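Local coordinates for uncharacterized protein, DUF633, LMOf2365_1472 (Listeria monocytogenes str. 4b F2365, PDB 3GNL), which is of unproven function but probably methylates N1 of an adenine in tRNA through a Rossmann-type methyltransferase fold, at residues K21-A26 against I91-I96; E146-E151 against E184-F189. All blocks are in the same frame, centred on the assembly; numbering follows the deposited sequence.

Contact 1. Residues K21-A26 against I91-I96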
loop_
_atom_site.group_PDB
_atom_site.type_symbol
_atom_site.label_atom_id
_atom_site.label_comp_id
_atom_site.label_asym_id
_atom_site.label_seq_id
_atom_site.Cartn_x
_atom_site.Cartn_y
_atom_site.Cartn_z
ATOM N N LYS A 21 7.005 -12.801 -12.310
ATOM C CA LYS A 21 6.670 -13.599 -13.503
ATOM C C LYS A 21 7.113 -12.940 -14.806
ATOM O O LYS A 21 6.414 -13.037 -15.833
ATOM C CB LYS A 21 5.174 -13.856 -13.535
ATOM C CG LYS A 21 4.647 -14.646 -12.330
ATOM C CD LYS A 21 3.178 -14.308 -12.076
ATOM C CE LYS A 21 2.304 -14.687 -13.264
ATOM N NZ LYS A 21 0.992 -14.006 -13.214
ATOM N N ASN A 22 8.250 -12.244 -14.764
ATOM C CA ASN A 22 8.722 -11.511 -15.956
ATOM C C ASN A 22 7.562 -10.645 -16.532
ATOM O O ASN A 22 7.219 -10.707 -17.707
ATOM C CB ASN A 22 9.290 -12.505 -16.997
ATOM C CG ASN A 22 10.069 -11.818 -18.119
ATOM O OD1 ASN A 22 9.806 -12.065 -19.297
ATOM N ND2 ASN A 22 11.045 -10.972 -17.761
ATOM N N GLU A 23 6.986 -9.816 -15.657
ATOM C CA GLU A 23 5.759 -9.028 -15.893
ATOM C C GLU A 23 5.988 -7.655 -16.549
ATOM O O GLU A 23 7.089 -7.114 -16.470
ATOM C CB GLU A 23 5.059 -8.813 -14.503
ATOM C CG GLU A 23 5.413 -9.986 -13.518
ATOM C CD GLU A 23 4.747 -9.895 -12.154
ATOM O OE1 GLU A 23 4.212 -8.821 -11.831
ATOM O OE2 GLU A 23 4.824 -10.901 -11.407
ATOM N N ARG A 24 4.956 -7.112 -17.188
ATOM C CA ARG A 24 4.934 -5.712 -17.620
ATOM C C ARG A 24 4.331 -4.890 -16.469
ATOM O O ARG A 24 3.156 -5.093 -16.076
ATOM C CB ARG A 24 4.167 -5.501 -18.935
ATOM C CG ARG A 24 4.796 -6.309 -20.071
ATOM C CD ARG A 24 3.946 -6.223 -21.338
ATOM N NE ARG A 24 3.869 -4.876 -21.894
ATOM C CZ ARG A 24 4.830 -4.265 -22.594
ATOM N NH1 ARG A 24 6.008 -4.869 -22.835
ATOM N NH2 ARG A 24 4.612 -3.030 -23.018
ATOM N N ILE A 25 5.155 -4.033 -15.890
ATOM C CA ILE A 25 4.721 -3.317 -14.654
ATOM C C ILE A 25 4.575 -1.820 -14.852
ATOM O O ILE A 25 5.185 -1.225 -15.743
ATOM C CB ILE A 25 5.659 -3.585 -13.492
ATOM C CG1 ILE A 25 6.991 -2.816 -13.668
ATOM C CG2 ILE A 25 5.899 -5.130 -13.278
ATOM C CD1 ILE A 25 7.956 -2.932 -12.475
ATOM N N ALA A 26 3.761 -1.188 -14.018
ATOM C CA ALA A 26 3.749 0.265 -13.911
ATOM C C ALA A 26 3.900 0.675 -12.457
ATOM O O ALA A 26 3.099 0.255 -11.616
ATOM C CB ALA A 26 2.497 0.880 -14.518
ATOM N N ILE A 91 -0.204 -3.658 -19.437
ATOM C CA ILE A 91 0.394 -3.777 -18.100
ATOM C C ILE A 91 -0.240 -4.915 -17.287
ATOM O O ILE A 91 -1.472 -5.034 -17.264
ATOM C CB ILE A 91 0.202 -2.447 -17.379
ATOM C CG1 ILE A 91 0.963 -1.317 -18.087
ATOM C CG2 ILE A 91 0.556 -2.570 -15.871
ATOM C CD1 ILE A 91 2.448 -1.525 -18.297
ATOM N N ASP A 92 0.592 -5.754 -16.675
ATOM C CA ASP A 92 0.158 -6.906 -15.884
ATOM C C ASP A 92 0.023 -6.544 -14.399
ATOM O O ASP A 92 -0.916 -7.011 -13.716
ATOM C CB ASP A 92 1.136 -8.079 -15.998
ATOM C CG ASP A 92 1.317 -8.538 -17.439
ATOM O OD1 ASP A 92 0.286 -8.936 -18.014
ATOM O OD2 ASP A 92 2.455 -8.468 -17.959
ATOM N N THR A 93 0.954 -5.716 -13.933
ATOM C CA THR A 93 1.096 -5.408 -12.507
ATOM C C THR A 93 1.222 -3.903 -12.302
ATOM O O THR A 93 2.021 -3.267 -12.971
ATOM C CB THR A 93 2.293 -6.131 -11.966
ATOM O OG1 THR A 93 2.076 -7.529 -12.143
ATOM C CG2 THR A 93 2.445 -5.859 -10.460
ATOM N N ILE A 94 0.496 -3.327 -11.331
ATOM C CA ILE A 94 0.693 -1.925 -10.980
ATOM C C ILE A 94 1.167 -1.845 -9.535
ATOM O O ILE A 94 0.589 -2.545 -8.667
ATOM C CB ILE A 94 -0.591 -1.087 -11.103
ATOM C CG1 ILE A 94 -1.181 -1.128 -12.534
ATOM C CG2 ILE A 94 -0.339 0.374 -10.659
ATOM C CD1 ILE A 94 -2.488 -0.394 -12.653
ATOM N N VAL A 95 2.252 -1.074 -9.328
ATOM C CA VAL A 95 2.809 -0.794 -7.992
ATOM C C VAL A 95 2.462 0.620 -7.621
ATOM O O VAL A 95 2.660 1.518 -8.413
ATOM C CB VAL A 95 4.344 -0.930 -7.989
ATOM C CG1 VAL A 95 4.975 -0.615 -6.642
ATOM C CG2 VAL A 95 4.777 -2.323 -8.455
ATOM N N ILE A 96 1.888 0.825 -6.425
ATOM C CA ILE A 96 1.670 2.204 -5.908
ATOM C C ILE A 96 2.156 2.167 -4.456
ATOM O O ILE A 96 1.498 1.535 -3.597
ATOM C CB ILE A 96 0.175 2.671 -5.984
ATOM C CG1 ILE A 96 -0.443 2.284 -7.341
ATOM C CG2 ILE A 96 0.085 4.201 -5.742
ATOM C CD1 ILE A 96 -1.917 2.603 -7.459
#

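Contact 2. Residues E146-E151 against E184-F189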
loop_
_atom_site.group_PDB
_atom_site.type_symbol
_atom_site.label_atom_id
_atom_site.label_comp_id
_atom_site.label_asym_id
_atom_site.label_seq_id
_atom_site.Cartn_x
_atom_site.Cartn_y
_atom_site.Cartn_z
ATOM N N GLU A 146 0.140 -10.279 2.061
ATOM C CA GLU A 146 0.488 -9.019 2.768
ATOM C C GLU A 146 1.747 -9.210 3.547
ATOM O O GLU A 146 2.150 -10.333 3.914
ATOM C CB GLU A 146 -0.631 -8.614 3.757
ATOM C CG GLU A 146 -2.014 -8.441 3.125
ATOM C CD GLU A 146 -3.097 -8.036 4.156
ATOM O OE1 GLU A 146 -3.378 -8.893 5.046
ATOM O OE2 GLU A 146 -3.596 -6.905 4.036
ATOM N N ALA A 147 2.377 -8.074 3.824
ATOM C CA ALA A 147 3.559 -8.052 4.651
ATOM C C ALA A 147 3.507 -6.830 5.547
ATOM O O ALA A 147 2.904 -5.818 5.198
ATOM C CB ALA A 147 4.841 -8.046 3.828
ATOM N N ILE A 148 4.192 -6.945 6.669
ATOM C CA ILE A 148 4.369 -5.816 7.597
ATOM C C ILE A 148 5.823 -5.818 7.982
ATOM O O ILE A 148 6.387 -6.879 8.275
ATOM C CB ILE A 148 3.349 -5.830 8.813
ATOM C CG1 ILE A 148 3.339 -4.489 9.534
ATOM C CG2 ILE A 148 3.499 -7.046 9.700
ATOM C CD1 ILE A 148 2.179 -4.305 10.518
ATOM N N LEU A 149 6.453 -4.643 7.931
ATOM C CA LEU A 149 7.866 -4.586 8.267
ATOM C C LEU A 149 8.155 -3.287 8.985
ATOM O O LEU A 149 7.336 -2.342 8.968
ATOM C CB LEU A 149 8.733 -4.761 7.014
ATOM C CG LEU A 149 8.580 -3.758 5.869
ATOM C CD1 LEU A 149 9.581 -2.583 5.900
ATOM C CD2 LEU A 149 8.716 -4.499 4.543
ATOM N N ARG A 150 9.307 -3.235 9.636
ATOM C CA ARG A 150 9.738 -1.997 10.282
ATOM C C ARG A 150 11.073 -1.584 9.649
ATOM O O ARG A 150 11.981 -2.393 9.515
ATOM C CB ARG A 150 9.833 -2.205 11.806
ATOM C CG ARG A 150 10.178 -0.921 12.603
ATOM C CD ARG A 150 9.942 -0.963 14.119
ATOM N NE ARG A 150 9.827 -2.304 14.695
ATOM C CZ ARG A 150 8.723 -2.764 15.289
ATOM N NH1 ARG A 150 8.690 -3.983 15.784
ATOM N NH2 ARG A 150 7.652 -1.991 15.401
ATOM N N GLU A 151 11.170 -0.345 9.203
ATOM C CA GLU A 151 12.427 0.182 8.680
ATOM C C GLU A 151 12.569 1.623 9.171
ATOM O O GLU A 151 11.624 2.411 9.083
ATOM C CB GLU A 151 12.454 0.125 7.135
ATOM C CG GLU A 151 13.763 0.624 6.511
ATOM C CD GLU A 151 13.912 0.280 5.042
ATOM O OE1 GLU A 151 12.915 0.343 4.260
ATOM O OE2 GLU A 151 15.064 -0.008 4.647
ATOM N N GLU A 184 -1.039 -14.402 10.187
ATOM C CA GLU A 184 0.380 -14.505 10.451
ATOM C C GLU A 184 0.735 -14.114 11.893
ATOM O O GLU A 184 1.563 -14.772 12.525
ATOM C CB GLU A 184 1.116 -13.615 9.470
ATOM C CG GLU A 184 2.617 -13.669 9.634
ATOM C CD GLU A 184 3.392 -12.578 8.855
ATOM O OE1 GLU A 184 2.850 -11.470 8.523
ATOM O OE2 GLU A 184 4.598 -12.844 8.593
ATOM N N GLN A 185 0.113 -13.029 12.392
ATOM C CA GLN A 185 0.409 -12.522 13.734
ATOM C C GLN A 185 1.929 -12.411 13.988
ATOM O O GLN A 185 2.437 -12.919 15.005
ATOM C CB GLN A 185 -0.241 -13.421 14.820
ATOM C CG GLN A 185 -1.757 -13.528 14.807
ATOM C CD GLN A 185 -2.430 -12.338 15.485
ATOM O OE1 GLN A 185 -1.820 -11.655 16.315
ATOM N NE2 GLN A 185 -3.689 -12.107 15.159
ATOM N N SER A 186 2.679 -11.741 13.111
ATOM C CA SER A 186 4.109 -11.580 13.346
ATOM C C SER A 186 4.413 -10.709 14.569
ATOM O O SER A 186 3.515 -10.031 15.091
ATOM C CB SER A 186 4.753 -10.972 12.125
ATOM O OG SER A 186 4.477 -9.582 12.097
ATOM N N ALA A 187 5.653 -10.720 15.039
ATOM C CA ALA A 187 6.006 -9.950 16.219
ATOM C C ALA A 187 5.821 -8.458 15.934
ATOM O O ALA A 187 5.453 -7.724 16.841
ATOM C CB ALA A 187 7.464 -10.236 16.591
ATOM N N ILE A 188 6.095 -8.020 14.698
ATOM C CA ILE A 188 5.902 -6.610 14.346
ATOM C C ILE A 188 4.411 -6.249 14.345
ATOM O O ILE A 188 4.013 -5.192 14.845
ATOM C CB ILE A 188 6.586 -6.285 13.000
ATOM C CG1 ILE A 188 8.143 -6.345 13.157
ATOM C CG2 ILE A 188 6.146 -4.925 12.447
ATOM C CD1 ILE A 188 8.889 -6.483 11.821
ATOM N N PHE A 189 3.595 -7.120 13.786
ATOM C CA PHE A 189 2.155 -6.933 13.830
ATOM C C PHE A 189 1.663 -6.774 15.269
ATOM O O PHE A 189 0.926 -5.819 15.567
ATOM C CB PHE A 189 1.461 -8.113 13.155
ATOM C CG PHE A 189 -0.053 -8.051 13.210
ATOM C CD1 PHE A 189 -0.767 -7.448 12.195
ATOM C CD2 PHE A 189 -0.751 -8.653 14.276
ATOM C CE1 PHE A 189 -2.175 -7.407 12.228
ATOM C CE2 PHE A 189 -2.142 -8.599 14.321
ATOM C CZ PHE A 189 -2.865 -7.981 13.306
HETATM O O HOH W 1 1.276 -11.826 6.249
HETATM O O HOH W 2 4.735 -9.730 7.393
HETATM O O HOH W 3 6.282 -8.984 9.891
#

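Contact 1. Residues K21-A26 against I91-I96
Ile25 pairs with Thr93 and Ala26 with Ile94 in two successive parallel bridges between strands 23-28 and 93-99; over the short segments the strand axes approach to 4.7 Å and diverge by 33°. Three backbone bonds carry this register: Thr93 N to Arg24 O, Ala26 N to Thr93 O at 2.9 Å, and Val95 N to Ala26 O at 2.8 Å. Arg24 O is gripped twice, because Asp92 N also donates to it at 2.7 Å.

Side chains add polar bonds where the strands begin. The carboxylate of Asp92 also bonds to Arg24, OD2 accepting from Arg24 N at 2.9 Å on the anti lone pair, with a nearly straight N-H...O angle of 168°; backbone and side chain of Asp92 thus clasp one residue. Glu23, its chain extended beyond CG (chi2 -178°), reaches across so that Thr93 OG1 donates to its OE1 at 2.5 Å, a short bond arriving from above the carboxylate plane. The other oxygen, OE2, accepts from Lys21 N and forms a salt bridge with Lys120.

Van der Waals contacts lie on both sheet faces. Ile25 CG2 is 4.0 Å from Thr93 CB on one; on the other, Ala26 CB is reached at 4.2 Å by CG2 of Ile91, just before the strand.

The strand order 3-2-1-4-5-7-6 is that of a class I methyltransferase sheet, with 23-28 and 93-99 as central neighbours. Strand 45-52 flanks 23-28 through backbone bonds from Glu23 and Ile25, strand 120-125 flanks 93-99 beside Thr93 and Ile94, and Ile85 from a loop packs on Ala26 and Ile94.

Contact 2. Residues E146-E151 against E184-F189
The guanidinium of Arg150 has Ile188 over one face: CG2 sits 4.1 Å above the plane, displaced toward the rim of the group, while Ile188 CG1 approaches NH1 to 3.6 Å. With CG anti to the backbone N (chi1 -176°) and a bend at chi3, the arginine chain crosses the isoleucine at a slant. The second flat group, the Phe189 ring, makes a T-shaped (edge-to-face) stack with Trp193; toward the strand Phe189 offers CB, 4.2 Å from Ile148 CG2. Ile148 also places CG1 at 4.1 Å from Ile188 CG2, the two side chains running past each other in opposite senses.

These residues join an outermost strand of the sheet, 141-151, which forms a β-hairpin with 154-163, to the junction of helices 179-184 and 187-208. Gln185 breaks the first helix with positive phi. Ser186 is the N-cap of the next, its OG accepting from Phe189 N at an angle of 169°, and Ile148 CG2 rests 3.6 Å from that same OG.

Polar coupling between the segments runs through water. Glu184 OE1 accepts from two waters: one also donates to Glu146 O, whereas the other receives Ile148 N at 2.9 Å. A third water donates to Ile148 O at 2.7 Å and is hydrogen-bonded to Ser186 OG.

From the N terminus, the chain passes helix 10-16 and enters contact 1 just ahead of and on strand 23-28, then runs through helix 34-41, strand 45-52, helix 55-67 and strand 74-78 before residues 91-96 close that 64-residue loop. Contact 2 opens later, on strand 141-151, and closes after 32 residues containing strand 154-163, helix 172-177 and most of helix 179-184. The two loops therefore lie in series, neither nesting nor crossing. Both contacts reach the same sheet, yet their centres are 24 Å apart and their nearest atoms about 12 Å. Strands 120-125 and 154-163 intervene in sheet order. Contact 1 joins interior parallel strands; contact 2 joins an outermost strand to the start of long helix 187-208.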